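PDB 4WU3: Myo-inositol phosphohydrolase from Mitsuokella multacida, which binds inositol-(1,3,4,5)-tetrakisphosphate and, as a protein-tyrosine-phosphatase-like enzyme, probably removes phosphate groups from myo-inositol phosphates such as phytate. Local coordinates for residues A[128-133]-A[188-193]; A[158-163]-A[192-197]. The protein carries 2 engineered substitutions. One frame throughout, in Å; residues are numbered along the deposited sequence.

Contact 1 of 2, residues A[128-133]-A[188-193]; sequences YLNGTA and NYNKVR
The backbone oxygen of N130 is gripped by the guanidinium of R193, whose NH2 donates to N130 O at 3.1 Å. The NH2 stands above the plane of the carbonyl. A bridging water reaches the same oxygen at 2.8 Å and accepts from R193 NE along the same edge of the guanidinium, so oxygen and water sit side by side in its plane. The arginine's bend at chi3 (-66°) turns the group toward the hairpin turn, and K191 CD rests over one guanidinium face. Beyond the two segments NH2 forms a salt bridge with E99 and NH1 a hydrogen bond with Q201.

N130 and G131 are the corner residues of a type II' turn, from L129 to T132, closing the beta hairpin of strands 126-129 and 132-137. The turn's own bonds pair the N and O of L129 with those of T132, consistent with N130 O being available to arginine and water. Strand 192-193 runs antiparallel along the hairpin's first arm: Y128 and R193 are a hydrogen-bonded pair (Y128 N to R193 O 2.8 Å), L129 and V192 a non-hydrogen-bonded one.

Beyond them N130 N donates to K191 O at 3.0 Å, and the N130 side chain continues the pairing, its OD1 accepting from N190 N at 3.0 Å. L129 CD2 sits over the Y189 ring, 4.1 Å from its centroid, in a CH-pi contact, and touches V192 CG2 at 3.9 Å. Y189 CG lies between the backbone N and the carbonyl carbon (chi1 62°), putting the ring beside L129, and chi2 near -85° turns its face to the leucine methyl.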
loop_
_atom_site.group_PDB
_atom_site.type_symbol
_atom_site.label_atom_id
_atom_site.label_comp_id
_atom_site.label_asym_id
_atom_site.label_seq_id
_atom_site.Cartn_x
_atom_site.Cartn_y
_atom_site.Cartn_z
ATOM N N TYR A 128 -20.780 -22.715 -4.853
ATOM C CA TYR A 128 -20.695 -24.168 -4.787
ATOM C C TYR A 128 -21.355 -24.825 -6.001
ATOM O O TYR A 128 -22.425 -24.392 -6.454
ATOM C CB TYR A 128 -21.310 -24.672 -3.476
ATOM C CG TYR A 128 -20.484 -24.283 -2.260
ATOM C CD1 TYR A 128 -20.662 -23.053 -1.638
ATOM C CD2 TYR A 128 -19.503 -25.133 -1.758
ATOM C CE1 TYR A 128 -19.891 -22.691 -0.554
ATOM C CE2 TYR A 128 -18.729 -24.778 -0.676
ATOM C CZ TYR A 128 -18.924 -23.550 -0.076
ATOM O OH TYR A 128 -18.143 -23.171 1.011
ATOM N N LEU A 129 -20.667 -25.832 -6.545
ATOM C CA LEU A 129 -21.229 -26.752 -7.529
ATOM C C LEU A 129 -21.308 -28.121 -6.881
ATOM O O LEU A 129 -20.285 -28.772 -6.664
ATOM C CB LEU A 129 -20.346 -26.837 -8.768
ATOM C CG LEU A 129 -20.096 -25.522 -9.497
ATOM C CD1 LEU A 129 -19.218 -25.771 -10.711
ATOM C CD2 LEU A 129 -21.416 -24.889 -9.913
ATOM N N ASN A 130 -22.525 -28.558 -6.577
ATOM C CA ASN A 130 -22.734 -29.612 -5.584
ATOM C C ASN A 130 -21.963 -29.227 -4.317
ATOM O O ASN A 130 -22.181 -28.143 -3.780
ATOM C CB ASN A 130 -22.339 -30.982 -6.139
ATOM C CG ASN A 130 -23.358 -31.516 -7.134
ATOM O OD1 ASN A 130 -24.325 -30.824 -7.484
ATOM N ND2 ASN A 130 -23.149 -32.747 -7.599
ATOM N N GLY A 131 -21.054 -30.073 -3.849
ATOM C CA GLY A 131 -20.274 -29.749 -2.661
ATOM C C GLY A 131 -18.925 -29.082 -2.927
ATOM O O GLY A 131 -18.241 -28.675 -1.996
ATOM N N THR A 132 -18.540 -28.976 -4.196
ATOM C CA THR A 132 -17.246 -28.420 -4.558
ATOM C C THR A 132 -17.270 -26.891 -4.511
ATOM O O THR A 132 -18.181 -26.255 -5.054
ATOM C CB THR A 132 -16.828 -28.829 -5.982
ATOM O OG1 THR A 132 -16.872 -30.259 -6.126
ATOM C CG2 THR A 132 -15.417 -28.316 -6.277
ATOM N N ALA A 133 -16.275 -26.302 -3.857
ATOM C CA ALA A 133 -16.202 -24.851 -3.770
ATOM C C ALA A 133 -15.429 -24.311 -4.946
ATOM O O ALA A 133 -14.328 -24.766 -5.250
ATOM C CB ALA A 133 -15.558 -24.405 -2.467
ATOM N N ASN A 188 -18.913 -32.353 -12.464
ATOM C CA ASN A 188 -20.311 -32.687 -12.689
ATOM C C ASN A 188 -21.116 -32.184 -11.514
ATOM O O ASN A 188 -20.676 -32.281 -10.382
ATOM C CB ASN A 188 -20.511 -34.194 -12.824
ATOM C CG ASN A 188 -19.786 -34.773 -14.009
ATOM O OD1 ASN A 188 -18.672 -35.246 -13.894
ATOM N ND2 ASN A 188 -20.403 -34.720 -15.151
ATOM N N TYR A 189 -22.295 -31.647 -11.789
ATOM C CA TYR A 189 -23.111 -31.057 -10.750
ATOM C C TYR A 189 -24.554 -30.965 -11.218
ATOM O O TYR A 189 -24.831 -30.914 -12.415
ATOM C CB TYR A 189 -22.586 -29.652 -10.402
ATOM C CG TYR A 189 -22.629 -28.652 -11.544
ATOM C CD1 TYR A 189 -21.592 -28.578 -12.480
ATOM C CD2 TYR A 189 -23.692 -27.761 -11.680
ATOM C CE1 TYR A 189 -21.627 -27.655 -13.520
ATOM C CE2 TYR A 189 -23.735 -26.844 -12.714
ATOM C CZ TYR A 189 -22.706 -26.791 -13.630
ATOM O OH TYR A 189 -22.750 -25.870 -14.660
ATOM N N ASN A 190 -25.470 -30.932 -10.270
ATOM C CA ASN A 190 -26.855 -30.622 -10.580
ATOM C C ASN A 190 -27.401 -29.598 -9.592
ATOM O O ASN A 190 -28.608 -29.424 -9.465
ATOM C CB ASN A 190 -27.697 -31.891 -10.568
ATOM C CG ASN A 190 -27.644 -32.602 -9.243
ATOM O OD1 ASN A 190 -27.442 -31.977 -8.197
ATOM N ND2 ASN A 190 -27.826 -33.918 -9.273
ATOM N N LYS A 191 -26.482 -28.921 -8.910
ATOM C CA LYS A 191 -26.803 -27.865 -7.960
ATOM C C LYS A 191 -25.804 -26.728 -8.033
ATOM O O LYS A 191 -24.607 -26.962 -8.049
ATOM C CB LYS A 191 -26.723 -28.414 -6.552
ATOM C CG LYS A 191 -28.047 -28.763 -5.951
ATOM C CD LYS A 191 -27.876 -29.139 -4.487
ATOM C CE LYS A 191 -27.710 -30.632 -4.294
ATOM N NZ LYS A 191 -27.559 -30.933 -2.846
ATOM N N VAL A 192 -26.299 -25.501 -8.032
ATOM C CA VAL A 192 -25.442 -24.320 -7.953
ATOM C C VAL A 192 -25.946 -23.452 -6.799
ATOM O O VAL A 192 -27.126 -23.119 -6.741
ATOM C CB VAL A 192 -25.464 -23.524 -9.269
ATOM C CG1 VAL A 192 -24.429 -22.405 -9.237
ATOM C CG2 VAL A 192 -25.217 -24.445 -10.465
ATOM N N ARG A 193 -25.062 -23.112 -5.868
ATOM C CA ARG A 193 -25.463 -22.390 -4.668
ATOM C C ARG A 193 -24.442 -21.324 -4.299
ATOM O O ARG A 193 -23.248 -21.491 -4.533
ATOM C CB ARG A 193 -25.633 -23.357 -3.485
ATOM C CG ARG A 193 -26.814 -24.314 -3.623
ATOM C CD ARG A 193 -26.880 -25.349 -2.513
ATOM N NE ARG A 193 -25.765 -26.285 -2.546
ATOM C CZ ARG A 193 -25.571 -27.247 -1.647
ATOM N NH1 ARG A 193 -26.426 -27.397 -0.648
ATOM N NH2 ARG A 193 -24.527 -28.061 -1.749
HETATM O O HOH W 1 -24.199 -26.390 -4.706
#

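Contact 2 of 2, residues A[158-163]-A[192-197]; sequences EQLASL and VRTEEE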
loop_
_atom_site.group_PDB
_atom_site.type_symbol
_atom_site.label_atom_id
_atom_site.label_comp_id
_atom_site.label_asym_id
_atom_site.label_seq_id
_atom_site.Cartn_x
_atom_site.Cartn_y
_atom_site.Cartn_z
ATOM N N GLU A 158 -25.403 -13.615 -10.127
ATOM C CA GLU A 158 -25.484 -13.674 -11.586
ATOM C C GLU A 158 -24.440 -14.612 -12.186
ATOM O O GLU A 158 -24.740 -15.418 -13.070
ATOM C CB GLU A 158 -25.298 -12.272 -12.185
ATOM C CG GLU A 158 -25.135 -12.274 -13.695
ATOM C CD GLU A 158 -24.882 -10.898 -14.259
ATOM O OE1 GLU A 158 -24.302 -10.059 -13.543
ATOM O OE2 GLU A 158 -25.278 -10.653 -15.417
ATOM N N GLN A 159 -23.202 -14.482 -11.715
ATOM C CA GLN A 159 -22.115 -15.348 -12.177
ATOM C C GLN A 159 -22.469 -16.817 -11.973
ATOM O O GLN A 159 -22.325 -17.625 -12.884
ATOM C CB GLN A 159 -20.808 -14.996 -11.458
ATOM C CG GLN A 159 -20.207 -13.677 -11.931
ATOM C CD GLN A 159 -19.146 -13.112 -10.999
ATOM O OE1 GLN A 159 -19.314 -13.078 -9.789
ATOM N NE2 GLN A 159 -18.062 -12.641 -11.575
ATOM N N LEU A 160 -22.946 -17.133 -10.771
ATOM C CA LEU A 160 -23.377 -18.470 -10.408
ATOM C C LEU A 160 -24.605 -18.885 -11.224
ATOM O O LEU A 160 -24.712 -20.032 -11.682
ATOM C CB LEU A 160 -23.694 -18.517 -8.909
ATOM C CG LEU A 160 -22.458 -18.491 -8.008
ATOM C CD1 LEU A 160 -22.777 -18.086 -6.581
ATOM C CD2 LEU A 160 -21.802 -19.863 -8.026
ATOM N N ALA A 161 -25.528 -17.943 -11.409
ATOM C CA ALA A 161 -26.744 -18.213 -12.158
ATOM C C ALA A 161 -26.399 -18.670 -13.566
ATOM O O ALA A 161 -27.080 -19.515 -14.122
ATOM C CB ALA A 161 -27.643 -16.983 -12.201
ATOM N N SER A 162 -25.326 -18.134 -14.127
ATOM C CA SER A 162 -24.923 -18.482 -15.490
ATOM C C SER A 162 -24.460 -19.952 -15.639
ATOM O O SER A 162 -24.275 -20.435 -16.753
ATOM C CB SER A 162 -23.820 -17.535 -15.964
ATOM O OG SER A 162 -22.575 -17.891 -15.385
ATOM N N LEU A 163 -24.277 -20.656 -14.527
ATOM C CA LEU A 163 -23.837 -22.058 -14.563
ATOM C C LEU A 163 -25.007 -23.051 -14.467
ATOM O O LEU A 163 -24.844 -24.250 -14.722
ATOM C CB LEU A 163 -22.843 -22.336 -13.430
ATOM C CG LEU A 163 -21.693 -21.336 -13.260
ATOM C CD1 LEU A 163 -20.819 -21.681 -12.059
ATOM C CD2 LEU A 163 -20.864 -21.286 -14.530
ATOM N N VAL A 192 -26.299 -25.501 -8.032
ATOM C CA VAL A 192 -25.442 -24.320 -7.953
ATOM C C VAL A 192 -25.946 -23.452 -6.799
ATOM O O VAL A 192 -27.126 -23.119 -6.741
ATOM C CB VAL A 192 -25.464 -23.524 -9.269
ATOM C CG1 VAL A 192 -24.429 -22.405 -9.237
ATOM C CG2 VAL A 192 -25.217 -24.445 -10.465
ATOM N N ARG A 193 -25.062 -23.112 -5.868
ATOM C CA ARG A 193 -25.463 -22.390 -4.668
ATOM C C ARG A 193 -24.442 -21.324 -4.299
ATOM O O ARG A 193 -23.248 -21.491 -4.533
ATOM C CB ARG A 193 -25.633 -23.357 -3.485
ATOM C CG ARG A 193 -26.814 -24.314 -3.623
ATOM C CD ARG A 193 -26.880 -25.349 -2.513
ATOM N NE ARG A 193 -25.765 -26.285 -2.546
ATOM C CZ ARG A 193 -25.571 -27.247 -1.647
ATOM N NH1 ARG A 193 -26.426 -27.397 -0.648
ATOM N NH2 ARG A 193 -24.527 -28.061 -1.749
ATOM N N THR A 194 -24.930 -20.216 -3.743
ATOM C CA THR A 194 -24.085 -19.285 -3.005
ATOM C C THR A 194 -23.695 -19.959 -1.706
ATOM O O THR A 194 -24.312 -20.949 -1.316
ATOM C CB THR A 194 -24.837 -18.004 -2.624
ATOM O OG1 THR A 194 -25.963 -18.337 -1.798
ATOM C CG2 THR A 194 -25.303 -17.267 -3.862
ATOM N N GLU A 195 -22.696 -19.425 -1.016
ATOM C CA GLU A 195 -22.280 -20.015 0.256
ATOM C C GLU A 195 -23.413 -19.932 1.263
ATOM O O GLU A 195 -23.617 -20.840 2.077
ATOM C CB GLU A 195 -21.033 -19.316 0.813
ATOM C CG GLU A 195 -20.481 -19.967 2.074
ATOM C CD GLU A 195 -19.096 -19.466 2.439
ATOM O OE1 GLU A 195 -18.221 -19.381 1.545
ATOM O OE2 GLU A 195 -18.877 -19.162 3.621
ATOM N N GLU A 196 -24.152 -18.836 1.201
ATOM C CA GLU A 196 -25.253 -18.610 2.128
ATOM C C GLU A 196 -26.282 -19.720 1.999
ATOM O O GLU A 196 -26.739 -20.276 2.996
ATOM C CB GLU A 196 -25.916 -17.261 1.846
ATOM C CG GLU A 196 -27.165 -17.018 2.663
ATOM C CD GLU A 196 -27.863 -15.735 2.279
ATOM O OE1 GLU A 196 -27.884 -15.387 1.077
ATOM O OE2 GLU A 196 -28.385 -15.069 3.187
ATOM N N GLU A 197 -26.651 -20.028 0.760
ATOM C CA GLU A 197 -27.634 -21.074 0.517
ATOM C C GLU A 197 -27.139 -22.399 1.070
ATOM O O GLU A 197 -27.884 -23.102 1.738
ATOM C CB GLU A 197 -27.954 -21.194 -0.976
ATOM C CG GLU A 197 -28.822 -20.055 -1.493
ATOM C CD GLU A 197 -28.950 -20.036 -3.007
ATOM O OE1 GLU A 197 -28.017 -20.497 -3.715
ATOM O OE2 GLU A 197 -29.984 -19.527 -3.491
#
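A methyl group set against a carbonyl oxygen is the striking feature here: V192 CG1 comes within 3.4 Å of L160 O, and the same oxygen accepts the backbone N-H of L163. The side-chain contacts are otherwise apolar. L160 splits its two methyls, CD2 meeting V192 CG1 at 3.9 Å and CD1 reaching T194 CG2 at 3.8 Å, where the leucine and threonine side chains cross at about a right angle.

T194 shows how one residue can serve two neighbours. Its chi1 of 60° directs OG1 to the helix that follows, where it accepts from E197 N at 3.1 Å, and leaves CG2 for L160. E197 OE1 accepts from T194 N in return, completing a capping box at the N-terminus of helix 195-201. Shortening L160 to an alanine would take away CD1 and CD2 and would probably leave a gap between V192 and T194, with T194 CG2 losing its leucine partner.

L163 adds a looser touch, its CB 4.3 Å from V192 CG2. The C-terminal part of helix 149-161 and the residues just after it thus pack where strand 192-193 passes into helix 195-201, with W136 of strand 132-137 touching both leucines.

In the fold
Strand 192-193 belongs to both contacts and illustrates how an edge strand divides its work between two directions. In contact 1 its backbone extends an antiparallel sheet in a partly buried setting, and backbone bonds, an arginine and a water sit beside an apolar patch around L129. Contact 2 is buried and apolar, joining the same short strand and the helix after it to helix 149-161. V192 serves both, lying beside L129 on the sheet and facing the helix, whereas R193 turns to the other sheet face, with Y128. The two are stitched together where Y189 OH probably bonds to L163 O, 2.6 Å away, and where L129 CD2 packs against L163 CD1.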